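Local coordinates for C381 turret protein (Sulfolobus turreted icosahedral virus, PDB 4IND) that probably builds the turrets of the icosahedral virus capsid, each chain folding into three jelly rolls and assembling with four further copies, at residues A[197-202]-A[224-229]; A[243-246]-A[252-255]. One frame throughout, in Å; residues are numbered along the deposited sequence.

Both contacts lie in the second of the three jelly rolls and join its two facing sheets, but at different depths. Contact 1 is buried between strands 194-203 and 221-232, with two separate hydrophobic pairs and no polar group in the touching set. Contact 2 sits at the end of the same sandwich, where the loop after strand 238-243 folds over the start of strand 253-262; its one buried partner is Phe253, and a tyrosine hydroxyl enters the packing. The two are sewn together directly: the backbone N of Thr244 probably donates to Phe199 O at 3.0 Å, Gln198 and Thr244 pair through their side chains, and Phe197 packs on Tyr245.

Contact 1 (A[197-202]-A[224-229]); sequences FQFGTI and GTFLVY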
loop_
_atom_site.group_PDB
_atom_site.type_symbol
_atom_site.label_atom_id
_atom_site.label_comp_id
_atom_site.label_asym_id
_atom_site.label_seq_id
_atom_site.Cartn_x
_atom_site.Cartn_y
_atom_site.Cartn_z
ATOM N N PHE A 197 -23.077 16.295 30.270
ATOM C CA PHE A 197 -21.985 17.254 30.314
ATOM C C PHE A 197 -21.167 17.208 29.037
ATOM O O PHE A 197 -20.501 16.205 28.752
ATOM C CB PHE A 197 -21.089 16.895 31.496
ATOM C CG PHE A 197 -19.949 17.842 31.715
ATOM C CD1 PHE A 197 -20.075 18.909 32.599
ATOM C CD2 PHE A 197 -18.748 17.651 31.069
ATOM C CE1 PHE A 197 -19.022 19.778 32.816
ATOM C CE2 PHE A 197 -17.681 18.520 31.281
ATOM C CZ PHE A 197 -17.820 19.586 32.157
ATOM N N GLN A 198 -21.196 18.282 28.255
ATOM C CA GLN A 198 -20.355 18.305 27.069
ATOM C C GLN A 198 -18.968 18.802 27.456
ATOM O O GLN A 198 -18.802 19.941 27.875
ATOM C CB GLN A 198 -20.951 19.154 25.939
ATOM C CG GLN A 198 -20.031 19.196 24.712
ATOM C CD GLN A 198 -20.603 19.981 23.547
ATOM O OE1 GLN A 198 -19.966 20.864 23.012
ATOM N NE2 GLN A 198 -21.793 19.648 23.146
ATOM N N PHE A 199 -17.980 17.923 27.341
ATOM C CA PHE A 199 -16.596 18.271 27.635
ATOM C C PHE A 199 -16.015 19.111 26.502
ATOM O O PHE A 199 -15.277 20.086 26.719
ATOM C CB PHE A 199 -15.791 16.972 27.818
ATOM C CG PHE A 199 -14.302 17.169 27.822
ATOM C CD1 PHE A 199 -13.655 17.724 28.918
ATOM C CD2 PHE A 199 -13.546 16.779 26.734
ATOM C CE1 PHE A 199 -12.271 17.910 28.918
ATOM C CE2 PHE A 199 -12.166 16.954 26.721
ATOM C CZ PHE A 199 -11.526 17.524 27.817
ATOM N N GLY A 200 -16.341 18.731 25.278
ATOM C CA GLY A 200 -15.735 19.382 24.120
ATOM C C GLY A 200 -16.303 18.841 22.827
ATOM O O GLY A 200 -17.295 18.117 22.847
ATOM N N THR A 201 -15.665 19.183 21.710
ATOM C CA THR A 201 -16.100 18.722 20.399
ATOM C C THR A 201 -14.890 18.418 19.550
ATOM O O THR A 201 -13.823 19.027 19.715
ATOM C CB THR A 201 -16.916 19.787 19.652
ATOM O OG1 THR A 201 -16.101 20.950 19.461
ATOM C CG2 THR A 201 -18.156 20.163 20.430
ATOM N N ILE A 202 -15.064 17.470 18.643
ATOM C CA ILE A 202 -14.091 17.235 17.599
ATOM C C ILE A 202 -14.764 17.584 16.279
ATOM O O ILE A 202 -15.884 17.165 16.020
ATOM C CB ILE A 202 -13.618 15.784 17.609
ATOM C CG1 ILE A 202 -12.751 15.556 18.846
ATOM C CG2 ILE A 202 -12.806 15.472 16.345
ATOM C CD1 ILE A 202 -12.510 14.112 19.154
ATOM N N GLY A 224 -12.592 8.240 32.759
ATOM C CA GLY A 224 -13.229 7.506 31.692
ATOM C C GLY A 224 -12.427 7.711 30.448
ATOM O O GLY A 224 -11.271 8.168 30.511
ATOM N N THR A 225 -13.032 7.397 29.308
ATOM C CA THR A 225 -12.363 7.515 28.017
ATOM C C THR A 225 -13.361 7.923 26.950
ATOM O O THR A 225 -14.421 7.314 26.824
ATOM C CB THR A 225 -11.716 6.173 27.602
ATOM O OG1 THR A 225 -10.871 5.683 28.656
ATOM C CG2 THR A 225 -10.886 6.353 26.330
ATOM N N PHE A 226 -13.037 8.971 26.204
ATOM C CA PHE A 226 -13.791 9.294 24.998
ATOM C C PHE A 226 -13.136 8.536 23.850
ATOM O O PHE A 226 -11.899 8.459 23.767
ATOM C CB PHE A 226 -13.728 10.792 24.693
ATOM C CG PHE A 226 -14.390 11.658 25.735
ATOM C CD1 PHE A 226 -15.746 11.534 26.000
ATOM C CD2 PHE A 226 -13.662 12.597 26.429
ATOM C CE1 PHE A 226 -16.354 12.341 26.955
ATOM C CE2 PHE A 226 -14.257 13.418 27.376
ATOM C CZ PHE A 226 -15.595 13.290 27.638
ATOM N N LEU A 227 -13.957 7.950 22.985
ATOM C CA LEU A 227 -13.446 7.228 21.826
ATOM C C LEU A 227 -14.406 7.492 20.693
ATOM O O LEU A 227 -15.546 7.012 20.703
ATOM C CB LEU A 227 -13.375 5.721 22.111
ATOM C CG LEU A 227 -12.969 4.839 20.923
ATOM C CD1 LEU A 227 -11.687 5.371 20.284
ATOM C CD2 LEU A 227 -12.790 3.390 21.327
ATOM N N VAL A 228 -13.961 8.279 19.731
ATOM C CA VAL A 228 -14.766 8.574 18.551
ATOM C C VAL A 228 -13.945 8.314 17.290
ATOM O O VAL A 228 -12.756 8.069 17.374
ATOM C CB VAL A 228 -15.287 10.020 18.566
ATOM C CG1 VAL A 228 -16.159 10.244 19.785
ATOM C CG2 VAL A 228 -14.124 10.999 18.557
ATOM N N TYR A 229 -14.593 8.329 16.133
ATOM C CA TYR A 229 -13.904 7.974 14.908
ATOM C C TYR A 229 -14.231 8.996 13.834
ATOM O O TYR A 229 -15.355 9.476 13.761
ATOM C CB TYR A 229 -14.345 6.572 14.452
ATOM C CG TYR A 229 -14.171 5.476 15.478
ATOM C CD1 TYR A 229 -13.000 4.739 15.552
ATOM C CD2 TYR A 229 -15.189 5.157 16.357
ATOM C CE1 TYR A 229 -12.853 3.703 16.484
ATOM C CE2 TYR A 229 -15.043 4.138 17.296
ATOM C CZ TYR A 229 -13.866 3.427 17.354
ATOM O OH TYR A 229 -13.700 2.420 18.270
#
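Phe199 and Phe226 meet across the core with their ring planes nearly parallel, at 23°, but slid so far apart (centroids 5.4 Å) that they scarcely overlap. The CB-CG-CD2 side of Phe199 meets the CE2 and CZ atoms of Phe226: CD2 of Phe199 lies 3.5 Å from CE2 of Phe226, and CZ of Phe226 reaches CB of Phe199 at 3.7 Å. Phe199 holds its CG anti to the backbone N (chi1 167°), while Phe226 holds its own anti to the carbonyl carbon (chi1 -65°), and both rings are thereby brought in between the strands. Farther along, Ile202 and Val228 reach toward each other tip to tip, CD1 of Ile202 standing 3.6 Å from CG2 of Val228. Neighbouring strands close in around these pairs: Met182 and Ile180 pack on Phe199 and Ile202, while Tyr184 and Ile213 pack on Phe226. A backbone hydrogen bond ties Phe199 to Leu211 of strand 208-213. Within this chain strand 221-232 is outermost in its sheet, and there Tyr229 OH is hydrogen-bonded to Asp235 OD2 of a second subunit. Two antiparallel sheets facing across an apolar core form a beta sandwich, here the second jelly roll.

Contact 2 (A[243-246]-A[252-255]); sequences VTYG and PFTF
Tyr245 lays the far end of its ring against Phe253 where the second jelly-roll sandwich is closed by the loop joining strand 238-243 to strand 253-262. The tight part is small and lies round one corner of the phenylalanine: CD2 of Phe253 is 3.4 Å from OH of Tyr245 and 3.7 Å from CZ of Tyr245. The rings meet obliquely, planes at 49° and centroids 5.3 Å apart. The chi1 of Tyr245, 67°, sets CG between the backbone N and the carbonyl carbon, and from there the ring extends across the mouth of the loop toward the strand. Phe253 is buried; its ring also meets that of Phe199, and its side chain touches Thr163 of strand 155-163, so the tyrosine packs on a buried residue that has partners in both sheets.

Packing is looser on the side of Pro252. This residue is exposed, its CB points away from the loop, and its nearest approach is through the backbone, CA of Pro252 to OH of Tyr245 at 3.9 Å. Val243 and Phe255 each point CB toward the opposite segment, yet they come no nearer each other than 4.8 Å, from Val243 CG2 to Phe255 CE2; both also pack on Met106, from the first jelly-roll domain. The tyrosine hydroxyl is not held by hydrophobic contact alone: Tyr245 OH makes a weak hydrogen bond to the carbonyl O of Val251, just before Pro252.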
loop_
_atom_site.group_PDB
_atom_site.type_symbol
_atom_site.label_atom_id
_atom_site.label_comp_id
_atom_site.label_asym_id
_atom_site.label_seq_id
_atom_site.Cartn_x
_atom_site.Cartn_y
_atom_site.Cartn_z
ATOM N N VAL A 243 -12.148 22.307 23.822
ATOM C CA VAL A 243 -12.764 22.106 25.138
ATOM C C VAL A 243 -13.817 23.197 25.279
ATOM O O VAL A 243 -13.507 24.385 25.122
ATOM C CB VAL A 243 -11.730 22.246 26.271
ATOM C CG1 VAL A 243 -12.405 22.028 27.621
ATOM C CG2 VAL A 243 -10.583 21.258 26.087
ATOM N N THR A 244 -15.057 22.823 25.583
ATOM C CA THR A 244 -16.151 23.801 25.484
ATOM C C THR A 244 -16.903 24.081 26.771
ATOM O O THR A 244 -17.796 24.930 26.794
ATOM C CB THR A 244 -17.178 23.372 24.409
ATOM O OG1 THR A 244 -17.691 22.084 24.758
ATOM C CG2 THR A 244 -16.543 23.297 23.021
ATOM N N TYR A 245 -16.581 23.367 27.841
ATOM C CA TYR A 245 -17.425 23.461 29.037
ATOM C C TYR A 245 -17.297 24.766 29.824
ATOM O O TYR A 245 -18.152 25.086 30.643
ATOM C CB TYR A 245 -17.306 22.220 29.938
ATOM C CG TYR A 245 -15.969 21.999 30.620
ATOM C CD1 TYR A 245 -15.699 22.570 31.855
ATOM C CD2 TYR A 245 -15.002 21.184 30.052
ATOM C CE1 TYR A 245 -14.492 22.350 32.498
ATOM C CE2 TYR A 245 -13.806 20.956 30.685
ATOM C CZ TYR A 245 -13.565 21.538 31.919
ATOM O OH TYR A 245 -12.369 21.333 32.570
ATOM N N GLY A 246 -16.243 25.526 29.571
ATOM C CA GLY A 246 -16.185 26.882 30.089
ATOM C C GLY A 246 -15.206 27.081 31.224
ATOM O O GLY A 246 -15.291 26.400 32.250
ATOM N N PRO A 252 -12.016 20.822 36.837
ATOM C CA PRO A 252 -10.769 20.581 36.086
ATOM C C PRO A 252 -10.687 19.151 35.552
ATOM O O PRO A 252 -11.086 18.202 36.250
ATOM C CB PRO A 252 -9.674 20.821 37.129
ATOM C CG PRO A 252 -10.360 20.724 38.456
ATOM C CD PRO A 252 -11.769 21.201 38.237
ATOM N N PHE A 253 -10.205 19.010 34.322
ATOM C CA PHE A 253 -9.938 17.716 33.709
ATOM C C PHE A 253 -8.445 17.561 33.477
ATOM O O PHE A 253 -7.712 18.552 33.281
ATOM C CB PHE A 253 -10.645 17.592 32.336
ATOM C CG PHE A 253 -12.090 17.146 32.416
ATOM C CD1 PHE A 253 -12.466 15.890 31.952
ATOM C CD2 PHE A 253 -13.068 17.989 32.906
ATOM C CE1 PHE A 253 -13.802 15.480 31.998
ATOM C CE2 PHE A 253 -14.401 17.584 32.962
ATOM C CZ PHE A 253 -14.762 16.326 32.506
ATOM N N THR A 254 -7.993 16.313 33.488
ATOM C CA THR A 254 -6.680 15.960 32.963
ATOM C C THR A 254 -6.933 14.880 31.929
ATOM O O THR A 254 -7.709 13.967 32.175
ATOM C CB THR A 254 -5.768 15.406 34.050
ATOM O OG1 THR A 254 -5.678 16.347 35.121
ATOM C CG2 THR A 254 -4.371 15.155 33.490
ATOM N N PHE A 255 -6.321 14.985 30.750
ATOM C CA PHE A 255 -6.622 14.011 29.714
ATOM C C PHE A 255 -5.411 13.711 28.839
ATOM O O PHE A 255 -4.427 14.463 28.820
ATOM C CB PHE A 255 -7.831 14.465 28.879
ATOM C CG PHE A 255 -7.565 15.694 28.039
ATOM C CD1 PHE A 255 -7.185 15.577 26.711
ATOM C CD2 PHE A 255 -7.714 16.963 28.583
ATOM C CE1 PHE A 255 -6.944 16.720 25.934
ATOM C CE2 PHE A 255 -7.480 18.104 27.827
ATOM C CZ PHE A 255 -7.086 17.983 26.497
#